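Local coordinates for F5/8 type C domain protein (Bacteroides ovatus, PDB 4ZRX) that is a putative alpha-L-fucosidase, probably removing fucose from glycans with a TIM-barrel catalytic domain, and also carries an F5/8 type C domain, at residues Y297-E300 / E301-K304; D332-L336 / I337-D341; A77-W80 / V81-K85. All blocks are in the same frame, centred on the assembly; numbering follows the deposited sequence.

Contact 1 of 3, residues Y297-E300 / E301-K304; sequences YHAE and EDGK
Tyr297 reaches forward over the turn to Asp302: CG lies anti to the backbone N (chi1 179°), and although CB points away from residues 301-304, the phenol end swings back until OH lies 2.7 Å from Asp302 OD1. This is a weak bond at best, since the other carboxylate oxygen also lies within reach of the hydroxyl; the ring and carboxylate planes are 45° apart, and the stronger partner of OD1 is Arg292, which makes a salt bridge to it. His298 contributes both its backbone and its ring. His298 O accepts from Glu301 N at 2.9 Å, an i to i+3 bond of a 3-10 turn, the donor standing well above the carbonyl plane. The imidazole runs beside the Glu301 side chain, both pointing the same way, with His298 CD2 3.6 Å from Glu301 OE1 at the ring edge; NE2 is hydrogen-bonded to Glu59. A water joins the same two residues, accepting from His298 N and donating to Glu301 OE1 at 2.7 Å, while OE1 also takes the backbone N of Gly294. Ala299 repeats the 3-10 bond, its O receiving Asp302 N at 3.1 Å, and its CB comes within 4.0 Å of Asp302 OD2. At Glu300 the carbonyl does the work: a second water donates to Glu300 O at 2.6 Å and accepts from Gly303 N, and the aliphatic CE of Lys304 passes 4.0 Å from the same oxygen. This short 3-10 turn lies at the surface, in the loop between strand 279-290 and helix 308-316 of the barrel domain. The chemistry implies a turn fastened mainly by its backbone, in which Asp302 and Glu301 turn back toward the chain entering the turn, where Arg292 would offset the charge of Asp302 and Gly294 with the first water would hold the Glu301 carboxylate.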
# COMPACT_ATOMS: atom_id res chain seq x y z
N TYR A 297 -7.48 5.99 13.35
CA TYR A 297 -7.38 4.99 14.41
C TYR A 297 -8.77 4.49 14.85
O TYR A 297 -9.65 5.31 15.20
CB TYR A 297 -6.63 5.53 15.60
CG TYR A 297 -6.57 4.50 16.66
CD1 TYR A 297 -5.57 3.51 16.67
CD2 TYR A 297 -7.55 4.47 17.64
CE1 TYR A 297 -5.57 2.51 17.63
CE2 TYR A 297 -7.55 3.50 18.67
CZ TYR A 297 -6.56 2.51 18.64
OH TYR A 297 -6.54 1.52 19.62
N HIS A 298 -8.94 3.17 14.87
CA HIS A 298 -10.13 2.57 15.48
C HIS A 298 -9.65 1.48 16.39
O HIS A 298 -8.92 0.61 15.95
CB HIS A 298 -11.01 1.94 14.43
CG HIS A 298 -11.40 2.90 13.38
ND1 HIS A 298 -12.38 3.85 13.57
CD2 HIS A 298 -10.88 3.13 12.15
CE1 HIS A 298 -12.44 4.62 12.49
NE2 HIS A 298 -11.54 4.21 11.62
N ALA A 299 -10.07 1.50 17.64
CA ALA A 299 -9.70 0.40 18.57
C ALA A 299 -10.17 -0.97 18.09
O ALA A 299 -9.52 -1.99 18.36
CB ALA A 299 -10.17 0.72 19.99
N GLU A 300 -11.29 -0.98 17.35
CA GLU A 300 -11.86 -2.16 16.74
C GLU A 300 -10.92 -2.84 15.74
O GLU A 300 -11.10 -4.02 15.39
CB GLU A 300 -13.15 -1.78 15.99
CG GLU A 300 -14.26 -1.20 16.86
CD GLU A 300 -14.17 0.29 17.17
OE1 GLU A 300 -13.24 0.99 16.80
OE2 GLU A 300 -15.05 0.80 17.90
N GLU A 301 -9.93 -2.06 15.26
CA GLU A 301 -8.94 -2.57 14.33
C GLU A 301 -7.57 -2.88 14.96
O GLU A 301 -6.63 -3.19 14.24
CB GLU A 301 -8.80 -1.54 13.17
CG GLU A 301 -10.04 -1.44 12.33
CD GLU A 301 -10.01 -0.42 11.20
OE1 GLU A 301 -8.96 0.27 10.97
OE2 GLU A 301 -11.14 -0.30 10.56
N ASP A 302 -7.46 -2.85 16.27
CA ASP A 302 -6.19 -3.18 16.93
C ASP A 302 -5.70 -4.62 16.58
O ASP A 302 -4.49 -4.86 16.50
CB ASP A 302 -6.30 -3.06 18.44
CG ASP A 302 -6.42 -1.66 18.94
OD1 ASP A 302 -6.06 -0.72 18.21
OD2 ASP A 302 -6.82 -1.49 20.13
N GLY A 303 -6.64 -5.55 16.39
CA GLY A 303 -6.31 -6.92 15.99
C GLY A 303 -6.28 -7.12 14.49
O GLY A 303 -6.20 -8.23 14.02
N LYS A 304 -6.31 -6.03 13.72
CA LYS A 304 -6.36 -6.10 12.27
C LYS A 304 -5.23 -5.31 11.62
O LYS A 304 -5.31 -4.93 10.45
CB LYS A 304 -7.70 -5.60 11.77
CG LYS A 304 -8.84 -6.41 12.35
CD LYS A 304 -10.15 -5.92 11.85
CE LYS A 304 -11.28 -6.74 12.53
NZ LYS A 304 -12.36 -6.79 11.54
O HOH W 1 -7.61 1.87 12.73
O HOH W 2 -9.39 -5.95 15.97
O HOH W 3 -13.13 -3.63 12.60

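Contact 2 of 3, residues D332-L336 / I337-D341; sequences DRRGL and IHEAD
Asp332 OD2 is gripped by two nitrogens of Arg334, which in turn reaches Glu339, making a salt-bridge network that spans a type I beta turn (Asp332 to Gly335) and the start of helix 339-356. Arg334 meets Asp332 side-on: NE and NH2 both donate to OD2, NH2 at 2.8 Å, on its syn side and close to the guanidinium plane. The other carboxylate oxygen works on the backbone. With CG between the backbone N and carbonyl carbon (chi1 72°), the carboxylate of Asp332 is turned back over the turn, where OD1 meets Leu336 N at 3.1 Å and, weakly, Arg334 N. Arg334 bends at chi3 (-71°) and presents its far end to Glu339, NH1 to OE2 and NH2 to OE1, each 3.0 Å. The NH1 bond is nearly straight and in the guanidinium plane, whereas the NH2 bond is tilted from it. With an acid at two of its edges, the guanidinium is fixed in rotation, and its positive charge would be balanced on both sides. Leu336 CD1 lies 3.7 Å above one face of the Arg334 guanidinium, toward its rim. His338 sits at the N-cap of the helix and accepts a capping bond through ND1 from Ala340 N at 3.1 Å. In this loop after strand 324-328 of the barrel, Leu336 and Ile337 pack on helix 77-86. Glu339 bends at chi2 back over its neighbour, placing OE1 above the centre of the His338 ring, 3.5 Å from its plane.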
# COMPACT_ATOMS: atom_id res chain seq x y z
N ASP A 332 -3.61 7.14 18.11
CA ASP A 332 -4.86 6.84 18.77
C ASP A 332 -5.41 7.99 19.65
O ASP A 332 -4.95 9.15 19.53
CB ASP A 332 -4.65 5.54 19.55
CG ASP A 332 -3.79 5.68 20.76
OD1 ASP A 332 -3.38 6.79 21.15
OD2 ASP A 332 -3.56 4.59 21.37
N ARG A 333 -6.42 7.68 20.49
CA ARG A 333 -7.04 8.73 21.32
C ARG A 333 -6.17 9.18 22.49
O ARG A 333 -6.46 10.20 23.13
CB ARG A 333 -8.41 8.31 21.80
CG ARG A 333 -9.38 8.12 20.68
CD ARG A 333 -10.78 7.81 21.18
NE ARG A 333 -11.65 7.46 20.06
CZ ARG A 333 -12.90 7.04 20.17
NH1 ARG A 333 -13.48 6.97 21.37
NH2 ARG A 333 -13.58 6.70 19.06
N ARG A 334 -5.09 8.44 22.78
CA ARG A 334 -4.04 8.94 23.69
C ARG A 334 -3.15 9.95 22.99
O ARG A 334 -2.40 10.68 23.62
CB ARG A 334 -3.19 7.79 24.20
CG ARG A 334 -3.99 6.77 24.94
CD ARG A 334 -3.11 5.59 25.32
NE ARG A 334 -2.77 4.80 24.14
CZ ARG A 334 -1.92 3.77 24.10
NH1 ARG A 334 -1.34 3.31 25.19
NH2 ARG A 334 -1.69 3.18 22.96
N GLY A 335 -3.23 10.00 21.65
CA GLY A 335 -2.19 10.69 20.88
C GLY A 335 -0.86 9.96 20.79
O GLY A 335 0.21 10.58 20.76
N LEU A 336 -0.92 8.64 20.68
CA LEU A 336 0.24 7.76 20.60
C LEU A 336 0.04 6.77 19.46
O LEU A 336 -1.09 6.40 19.13
CB LEU A 336 0.34 6.95 21.90
CG LEU A 336 0.64 7.73 23.18
CD1 LEU A 336 0.58 6.74 24.38
CD2 LEU A 336 1.95 8.36 23.07
N ILE A 337 1.14 6.34 18.86
CA ILE A 337 1.09 5.14 17.99
C ILE A 337 0.87 3.95 18.89
O ILE A 337 1.54 3.82 19.91
CB ILE A 337 2.36 4.99 17.14
CG1 ILE A 337 2.46 6.18 16.17
CG2 ILE A 337 2.28 3.69 16.32
CD1 ILE A 337 3.79 6.18 15.28
N HIS A 338 -0.10 3.14 18.55
CA HIS A 338 -0.53 1.99 19.38
C HIS A 338 0.52 0.88 19.39
O HIS A 338 1.31 0.72 18.47
CB HIS A 338 -1.83 1.47 18.82
CG HIS A 338 -2.50 0.45 19.66
ND1 HIS A 338 -2.26 -0.89 19.51
CD2 HIS A 338 -3.46 0.55 20.61
CE1 HIS A 338 -3.00 -1.58 20.37
NE2 HIS A 338 -3.74 -0.73 21.05
N GLU A 339 0.57 0.15 20.48
CA GLU A 339 1.56 -0.88 20.72
C GLU A 339 1.64 -1.93 19.63
O GLU A 339 2.74 -2.43 19.29
CB GLU A 339 1.15 -1.60 22.00
CG GLU A 339 1.37 -0.76 23.32
CD GLU A 339 0.21 0.25 23.68
OE1 GLU A 339 -0.83 0.35 22.99
OE2 GLU A 339 0.35 0.93 24.74
N ALA A 340 0.46 -2.34 19.14
CA ALA A 340 0.39 -3.34 18.09
C ALA A 340 1.12 -2.84 16.82
O ALA A 340 1.89 -3.58 16.23
CB ALA A 340 -1.08 -3.73 17.73
N ASP A 341 0.83 -1.61 16.43
CA ASP A 341 1.48 -0.95 15.24
C ASP A 341 2.99 -0.86 15.47
O ASP A 341 3.76 -1.15 14.56
CB ASP A 341 0.90 0.42 14.99
CG ASP A 341 -0.69 0.44 14.97
OD1 ASP A 341 -1.39 -0.22 15.83
OD2 ASP A 341 -1.25 1.12 14.08

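Contact 3 of 3, residues A77-W80 / V81-K85; sequences AEQW and VRTLK
Contact 3 is an i to i+4 contact within one helix, 77-86, which stands between strands 44-48 and 91-97 along the chain of the TIM-barrel domain and joins them by a beta-alpha-beta crossover. Regular alpha-helical bonds run through it: Val81 N reaches Ala77 O, Arg82 N reaches Glu78 O at 2.8 Å, and Leu84 N reaches Trp80 O at 3.0 Å. Gln79 O carries an extra partner: Thr83 N donates to it at 3.1 Å and Thr83 OG1 donates at 2.7 Å, from opposite faces of the carbonyl plane. The hydroxyl can do this because OG1 lies beside the backbone N, anti to the carbonyl carbon (chi1 -66°), a rotation that turns the hydroxyl back toward the carbonyl four residues earlier. The Arg82 chain bends at chi3 (57°), bringing Arg82 NH2 3.9 Å from Gln79 CG, and the guanidinium and amide planes stand steeply against each other, 73° apart. The Gln79 amide itself turns to Ile337, whose N binds OE1. Trp80 and Leu84 face strand 44-48: Trp80 packs on Leu48 and forms an edge-to-face pair with Phe50, with NE1 given to Gly335 O, and Leu84 packs on Ala46 and Leu48. Val81 packs instead on Leu130 and Ala133 of the neighbouring helix 126-137. Within the helix the buried side chains also lie against carbonyls of their own backbone, Val81 CG2 coming 3.5 Å from Ala77 O and Leu84 CG 3.1 Å from Trp80 O.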
# COMPACT_ATOMS: atom_id res chain seq x y z
N ALA A 77 4.23 13.47 20.23
CA ALA A 77 4.73 13.41 18.88
C ALA A 77 6.18 12.92 18.75
O ALA A 77 6.54 12.37 17.67
CB ALA A 77 4.57 14.71 18.18
N GLU A 78 6.98 13.06 19.80
CA GLU A 78 8.31 12.44 19.85
C GLU A 78 8.20 10.91 19.75
O GLU A 78 9.01 10.27 19.12
CB GLU A 78 9.18 12.79 21.06
CG GLU A 78 9.51 14.25 21.21
CD GLU A 78 10.61 14.51 22.30
OE1 GLU A 78 11.17 13.54 22.81
OE2 GLU A 78 10.88 15.68 22.60
N GLN A 79 7.16 10.34 20.39
CA GLN A 79 6.93 8.91 20.32
C GLN A 79 6.60 8.49 18.90
O GLN A 79 7.09 7.48 18.40
CB GLN A 79 5.85 8.49 21.30
CG GLN A 79 5.60 7.00 21.36
CD GLN A 79 4.31 6.50 20.65
OE1 GLN A 79 3.69 7.18 19.83
NE2 GLN A 79 3.92 5.28 20.99
N TRP A 80 5.80 9.31 18.22
CA TRP A 80 5.52 9.05 16.82
C TRP A 80 6.82 9.03 15.98
O TRP A 80 7.06 8.11 15.21
CB TRP A 80 4.56 10.06 16.18
CG TRP A 80 3.31 10.38 16.89
CD1 TRP A 80 2.79 9.77 17.98
CD2 TRP A 80 2.41 11.42 16.55
NE1 TRP A 80 1.60 10.37 18.33
CE2 TRP A 80 1.37 11.40 17.48
CE3 TRP A 80 2.37 12.38 15.53
CZ2 TRP A 80 0.32 12.31 17.45
CZ3 TRP A 80 1.32 13.28 15.53
CH2 TRP A 80 0.31 13.22 16.48
N VAL A 81 7.58 10.11 16.05
CA VAL A 81 8.70 10.29 15.16
C VAL A 81 9.81 9.33 15.51
O VAL A 81 10.46 8.78 14.61
CB VAL A 81 9.18 11.73 15.10
CG1 VAL A 81 10.39 11.83 14.22
CG2 VAL A 81 8.09 12.67 14.58
N ARG A 82 10.05 9.09 16.79
CA ARG A 82 11.10 8.13 17.18
C ARG A 82 10.76 6.73 16.61
O ARG A 82 11.61 6.03 16.04
CB ARG A 82 11.24 8.03 18.70
CG ARG A 82 12.34 7.06 19.19
CD ARG A 82 12.46 6.98 20.74
NE ARG A 82 11.22 6.60 21.41
CZ ARG A 82 10.38 7.42 22.05
NH1 ARG A 82 10.56 8.75 22.13
NH2 ARG A 82 9.29 6.91 22.61
N THR A 83 9.50 6.33 16.79
CA THR A 83 9.03 5.06 16.30
C THR A 83 9.25 4.96 14.78
O THR A 83 9.81 3.97 14.29
CB THR A 83 7.57 4.90 16.60
OG1 THR A 83 7.40 4.83 18.02
CG2 THR A 83 6.99 3.63 15.98
N LEU A 84 8.86 6.00 14.07
CA LEU A 84 8.91 5.98 12.62
C LEU A 84 10.34 6.11 12.07
O LEU A 84 10.69 5.49 11.06
CB LEU A 84 8.00 7.09 12.06
CG LEU A 84 6.51 6.79 12.42
CD1 LEU A 84 5.65 7.98 12.08
CD2 LEU A 84 5.99 5.54 11.68
N LYS A 85 11.19 6.86 12.77
CA LYS A 85 12.62 6.92 12.42
C LYS A 85 13.26 5.58 12.55
O LYS A 85 13.90 5.09 11.60
CB LYS A 85 13.31 7.94 13.30
CG LYS A 85 14.75 8.19 12.98
CD LYS A 85 14.90 9.23 11.87
CE LYS A 85 16.43 9.55 11.68
NZ LYS A 85 16.48 10.50 10.52

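Overall arrangement
Contact 2 is the middle piece, its centre about 10 Å from that of contact 1 and about 11 Å from that of contact 3. Toward residues 297-304 the meeting is by packing: Tyr297 OH lies 3.4 Å from His338 CD2, and Tyr297 CG lies 3.6 Å from Asp332 CA. Arg292 ties the two together, bridging to both Asp302 and Asp341. Toward helix 77-86 the join is both polar and apolar, with Trp80 NE1 2.8 Å from Gly335 O, Gln79 OE1 2.9 Å from Ile337 N, and Ile337 CD1 3.7 Å from Trp80 CA. Contacts 1 and 3 do not touch; their nearest atoms are about 10 Å apart. All three belong to the probable fucosidase domain.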